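Local coordinates for protein synthesis inhibitor I (Hordeum vulgare, PDB 4FBC) that belongs to the plant ribosome-inactivating proteins and holds adenosine monophosphate in a pocket of its fold, at residues V132-L146 / Q162-V174. The protein carries 3 engineered substitutions. Sequence-based numbering, arbitrary orientation.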
loop_
_atom_site.group_PDB
_atom_site.type_symbol
_atom_site.label_atom_id
_atom_site.label_comp_id
_atom_site.label_asym_id
_atom_site.label_seq_id
_atom_site.Cartn_x
_atom_site.Cartn_y
_atom_site.Cartn_z
ATOM N N VAL A 132 16.812 -0.307 -0.012
ATOM C CA VAL A 132 16.150 0.835 -0.640
ATOM C C VAL A 132 16.139 2.073 0.259
ATOM O O VAL A 132 15.517 2.079 1.321
ATOM C CB VAL A 132 14.694 0.501 -1.024
ATOM C CG1 VAL A 132 14.075 1.647 -1.809
ATOM C CG2 VAL A 132 14.644 -0.794 -1.833
ATOM N N ALA A 133 16.811 3.131 -0.184
ATOM C CA ALA A 133 16.814 4.390 0.559
ATOM C C ALA A 133 15.454 5.074 0.474
ATOM O O ALA A 133 14.924 5.298 -0.618
ATOM C CB ALA A 133 17.901 5.316 0.042
ATOM N N LEU A 134 14.900 5.412 1.631
ATOM C CA LEU A 134 13.651 6.157 1.686
ATOM C C LEU A 134 13.933 7.528 2.296
ATOM O O LEU A 134 14.915 7.692 3.026
ATOM C CB LEU A 134 12.623 5.397 2.522
ATOM C CG LEU A 134 12.332 3.971 2.022
ATOM C CD1 LEU A 134 11.351 3.259 2.928
ATOM C CD2 LEU A 134 11.818 4.009 0.608
ATOM N N GLY A 135 13.077 8.499 1.999
ATOM C CA GLY A 135 13.234 9.845 2.533
ATOM C C GLY A 135 12.519 10.864 1.671
ATOM O O GLY A 135 11.953 10.514 0.627
ATOM N N ARG A 136 12.547 12.130 2.085
ATOM C CA ARG A 136 11.877 13.182 1.327
ATOM C C ARG A 136 12.418 13.354 -0.102
ATOM O O ARG A 136 11.641 13.415 -1.052
ATOM C CB ARG A 136 11.921 14.522 2.072
ATOM C CG ARG A 136 10.954 15.544 1.496
ATOM C CD ARG A 136 11.100 16.919 2.137
ATOM N NE ARG A 136 10.740 16.951 3.555
ATOM C CZ ARG A 136 9.493 16.955 4.023
ATOM N NH1 ARG A 136 8.467 16.882 3.190
ATOM N NH2 ARG A 136 9.265 17.018 5.329
ATOM N N GLN A 137 13.736 13.447 -0.259
ATOM C CA GLN A 137 14.298 13.622 -1.598
ATOM C C GLN A 137 14.071 12.398 -2.498
ATOM O O GLN A 137 13.847 12.545 -3.704
ATOM C CB GLN A 137 15.786 13.976 -1.549
ATOM C CG GLN A 137 16.273 14.585 -2.848
ATOM C CD GLN A 137 15.532 15.869 -3.166
ATOM O OE1 GLN A 137 15.466 16.772 -2.331
ATOM N NE2 GLN A 137 14.941 15.947 -4.357
ATOM N N GLN A 138 14.121 11.200 -1.921
ATOM C CA GLN A 138 13.852 9.988 -2.701
ATOM C C GLN A 138 12.414 9.965 -3.177
ATOM O O GLN A 138 12.126 9.488 -4.277
ATOM C CB GLN A 138 14.149 8.716 -1.894
ATOM C CG GLN A 138 15.627 8.440 -1.667
ATOM C CD GLN A 138 16.234 9.333 -0.600
ATOM O OE1 GLN A 138 15.536 10.126 0.042
ATOM N NE2 GLN A 138 17.540 9.197 -0.395
ATOM N N LEU A 139 11.510 10.459 -2.335
ATOM C CA LEU A 139 10.104 10.576 -2.701
ATOM C C LEU A 139 9.941 11.570 -3.838
ATOM O O LEU A 139 9.302 11.272 -4.851
ATOM C CB LEU A 139 9.272 10.998 -1.487
ATOM C CG LEU A 139 7.791 11.287 -1.730
ATOM C CD1 LEU A 139 7.096 10.037 -2.233
ATOM C CD2 LEU A 139 7.101 11.793 -0.460
ATOM N N ALA A 140 10.541 12.747 -3.680
ATOM C CA ALA A 140 10.471 13.779 -4.705
ATOM C C ALA A 140 11.126 13.325 -6.011
ATOM O O ALA A 140 10.606 13.593 -7.083
ATOM C CB ALA A 140 11.113 15.080 -4.207
ATOM N N ASP A 141 12.272 12.657 -5.925
ATOM C CA ASP A 141 12.954 12.201 -7.145
ATOM C C ASP A 141 12.166 11.091 -7.851
ATOM O O ASP A 141 12.133 11.029 -9.079
ATOM C CB ASP A 141 14.388 11.739 -6.849
ATOM C CG ASP A 141 15.317 12.895 -6.486
ATOM O OD1 ASP A 141 14.927 14.062 -6.685
ATOM O OD2 ASP A 141 16.443 12.627 -6.013
ATOM N N ALA A 142 11.529 10.220 -7.073
ATOM C CA ALA A 142 10.685 9.176 -7.651
ATOM C C ALA A 142 9.465 9.782 -8.342
ATOM O O ALA A 142 9.078 9.341 -9.436
ATOM C CB ALA A 142 10.256 8.171 -6.590
ATOM N N VAL A 143 8.860 10.793 -7.717
ATOM C CA VAL A 143 7.718 11.475 -8.327
ATOM C C VAL A 143 8.152 12.147 -9.634
ATOM O O VAL A 143 7.468 12.050 -10.651
ATOM C CB VAL A 143 7.049 12.480 -7.357
ATOM C CG1 VAL A 143 6.089 13.407 -8.087
ATOM C CG2 VAL A 143 6.313 11.741 -6.270
ATOM N N THR A 144 9.309 12.798 -9.604
ATOM C CA THR A 144 9.862 13.445 -10.794
ATOM C C THR A 144 10.107 12.459 -11.940
ATOM O O THR A 144 9.767 12.739 -13.089
ATOM C CB THR A 144 11.178 14.175 -10.469
ATOM O OG1 THR A 144 10.920 15.208 -9.509
ATOM C CG2 THR A 144 11.774 14.796 -11.725
ATOM N N ALA A 145 10.697 11.312 -11.619
ATOM C CA ALA A 145 11.082 10.331 -12.639
ATOM C C ALA A 145 9.872 9.734 -13.351
ATOM O O ALA A 145 9.875 9.584 -14.582
ATOM C CB ALA A 145 11.930 9.236 -12.030
ATOM N N LEU A 146 8.845 9.387 -12.577
ATOM C CA LEU A 146 7.644 8.768 -13.138
ATOM C C LEU A 146 6.734 9.803 -13.803
ATOM O O LEU A 146 6.134 9.540 -14.847
ATOM C CB LEU A 146 6.875 7.980 -12.065
ATOM C CG LEU A 146 7.622 6.834 -11.377
ATOM C CD1 LEU A 146 6.699 6.029 -10.463
ATOM C CD2 LEU A 146 8.301 5.907 -12.386
ATOM N N GLN A 162 16.118 3.407 -13.372
ATOM C CA GLN A 162 15.573 4.565 -12.659
ATOM C C GLN A 162 14.088 4.385 -12.347
ATOM O O GLN A 162 13.642 4.652 -11.226
ATOM C CB GLN A 162 15.765 5.856 -13.464
ATOM C CG GLN A 162 14.941 7.025 -12.906
ATOM C CD GLN A 162 15.113 8.323 -13.675
ATOM O OE1 GLN A 162 15.849 9.214 -13.248
ATOM N NE2 GLN A 162 14.414 8.448 -14.800
ATOM N N ALA A 163 13.323 3.930 -13.335
ATOM C CA ALA A 163 11.885 3.751 -13.149
ATOM C C ALA A 163 11.572 2.660 -12.123
ATOM O O ALA A 163 10.647 2.815 -11.328
ATOM C CB ALA A 163 11.200 3.450 -14.479
ATOM N N ARG A 164 12.325 1.557 -12.148
ATOM C CA ARG A 164 12.153 0.497 -11.144
ATOM C C ARG A 164 12.345 1.022 -9.719
ATOM O O ARG A 164 11.528 0.766 -8.827
ATOM C CB ARG A 164 13.134 -0.659 -11.376
ATOM C CG ARG A 164 12.725 -1.669 -12.450
ATOM C CD ARG A 164 13.766 -2.780 -12.538
ATOM N NE ARG A 164 13.303 -3.948 -13.286
ATOM C CZ ARG A 164 13.541 -4.145 -14.578
ATOM N NH1 ARG A 164 14.238 -3.248 -15.263
ATOM N NH2 ARG A 164 13.086 -5.238 -15.188
ATOM N N GLU A 165 13.435 1.752 -9.512
ATOM C CA GLU A 165 13.753 2.273 -8.191
ATOM C C GLU A 165 12.695 3.276 -7.744
ATOM O O GLU A 165 12.327 3.319 -6.568
ATOM C CB GLU A 165 15.151 2.902 -8.204
ATOM C CG GLU A 165 16.239 1.904 -8.589
ATOM C CD GLU A 165 17.613 2.539 -8.775
ATOM O OE1 GLU A 165 17.707 3.788 -8.793
ATOM O OE2 GLU A 165 18.599 1.779 -8.907
ATOM N N ALA A 166 12.193 4.066 -8.690
ATOM C CA ALA A 166 11.136 5.033 -8.395
ATOM C C ALA A 166 9.844 4.346 -7.941
ATOM O O ALA A 166 9.247 4.733 -6.937
ATOM C CB ALA A 166 10.869 5.917 -9.586
ATOM N N VAL A 167 9.394 3.342 -8.692
ATOM C CA VAL A 167 8.243 2.550 -8.262
ATOM C C VAL A 167 8.437 1.910 -6.882
ATOM O O VAL A 167 7.525 1.932 -6.048
ATOM C CB VAL A 167 7.883 1.471 -9.309
ATOM C CG1 VAL A 167 6.833 0.498 -8.745
ATOM C CG2 VAL A 167 7.377 2.138 -10.562
ATOM N N THR A 168 9.625 1.356 -6.637
ATOM C CA THR A 168 9.926 0.694 -5.370
ATOM C C THR A 168 9.806 1.697 -4.223
ATOM O O THR A 168 9.221 1.404 -3.164
ATOM C CB THR A 168 11.346 0.095 -5.368
ATOM O OG1 THR A 168 11.485 -0.808 -6.472
ATOM C CG2 THR A 168 11.614 -0.652 -4.079
ATOM N N THR A 169 10.348 2.888 -4.462
ATOM C CA THR A 169 10.321 3.976 -3.482
ATOM C C THR A 169 8.880 4.326 -3.118
ATOM O O THR A 169 8.534 4.438 -1.934
ATOM C CB THR A 169 11.027 5.232 -4.029
ATOM O OG1 THR A 169 12.401 4.921 -4.310
ATOM C CG2 THR A 169 10.964 6.367 -2.995
ATOM N N LEU A 170 8.030 4.479 -4.128
ATOM C CA LEU A 170 6.638 4.823 -3.873
ATOM C C LEU A 170 5.850 3.694 -3.215
ATOM O O LEU A 170 4.993 3.947 -2.372
ATOM C CB LEU A 170 5.944 5.289 -5.153
ATOM C CG LEU A 170 6.566 6.499 -5.840
ATOM C CD1 LEU A 170 5.678 6.979 -6.972
ATOM C CD2 LEU A 170 6.809 7.630 -4.825
ATOM N N LEU A 171 6.123 2.454 -3.610
ATOM C CA LEU A 171 5.448 1.313 -3.005
ATOM C C LEU A 171 5.674 1.318 -1.502
ATOM O O LEU A 171 4.743 1.106 -0.716
ATOM C CB LEU A 171 5.971 0.008 -3.609
ATOM C CG LEU A 171 5.243 -0.393 -4.881
ATOM C CD1 LEU A 171 5.908 -1.609 -5.488
ATOM C CD2 LEU A 171 3.794 -0.680 -4.582
ATOM N N LEU A 172 6.915 1.587 -1.107
ATOM C CA LEU A 172 7.270 1.606 0.299
ATOM C C LEU A 172 6.674 2.807 1.022
ATOM O O LEU A 172 6.120 2.661 2.111
ATOM C CB LEU A 172 8.788 1.550 0.467
ATOM C CG LEU A 172 9.378 0.160 0.232
ATOM C CD1 LEU A 172 10.855 0.275 -0.100
ATOM C CD2 LEU A 172 9.172 -0.717 1.465
ATOM N N MET A 173 6.743 3.983 0.402
ATOM C CA MET A 173 6.352 5.213 1.098
ATOM C C MET A 173 4.856 5.509 1.043
ATOM O O MET A 173 4.347 6.341 1.811
ATOM C CB MET A 173 7.180 6.391 0.579
ATOM C CG MET A 173 8.673 6.209 0.877
ATOM S SD MET A 173 9.667 7.625 0.370
ATOM C CE MET A 173 9.424 8.736 1.773
ATOM N N VAL A 174 4.146 4.822 0.150
ATOM C CA VAL A 174 2.695 4.944 0.070
ATOM C C VAL A 174 2.002 3.631 0.450
ATOM O O VAL A 174 1.331 3.553 1.473
ATOM C CB VAL A 174 2.230 5.419 -1.327
ATOM C CG1 VAL A 174 0.710 5.492 -1.396
ATOM C CG2 VAL A 174 2.833 6.777 -1.660
HETATM O O HOH W 1 14.906 5.035 -3.221
HETATM O O HOH W 2 15.288 9.915 -9.923
#
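The methyl of A142 presses on the backbone and methyl of A166 where helix 136-146 crosses helix 162-174. The axes pass 8.6 Å apart at 127°, and the two CB atoms meet at 3.8 Å. Small residues at the crossing let larger neighbours interlock around it. L146 is a knob in the hole formed by A163, A166, V167 and L170. Its CD2 lies on A166 CB, while CD1 meets L170 CD1 tip to tip at 3.8 Å. L170 returns the fit, entering the hole among L139, A142, V143 and L146. Its CD2 touches L139 CD1 at 3.5 Å, the two side chains crossing at about a right angle. On the outer side, the amide of Q162 lies over the methyl of A145.

M173 fills the corner where the short, weakly bonded strand about 134-135 leads into the helix, with G135 at the N-cap position. Its chain runs straight to SD, then bends (chi3 82°), which brings CE to 3.3 Å from the carbonyl O of G135. L134 slides past it in the opposite direction and covers L172 CB. V132 CG1 reaches L172 CD1 at 3.9 Å. With OG1 beside the backbone N (chi1 -61°), T169 keeps its hydroxyl on its own helix and turns CG2 to Q138 O. Its OG1 donates to E165 O and accepts from a water that also donates to A133 O.

L170 also touches L69 of strand 64-70, and the next residue, L171, lines the adenosine monophosphate pocket. Direct contact between the segments is mainly apolar: the fit of side chains probably sets how the helices cross, and the water adds a polar link to the T169 hydroxyl.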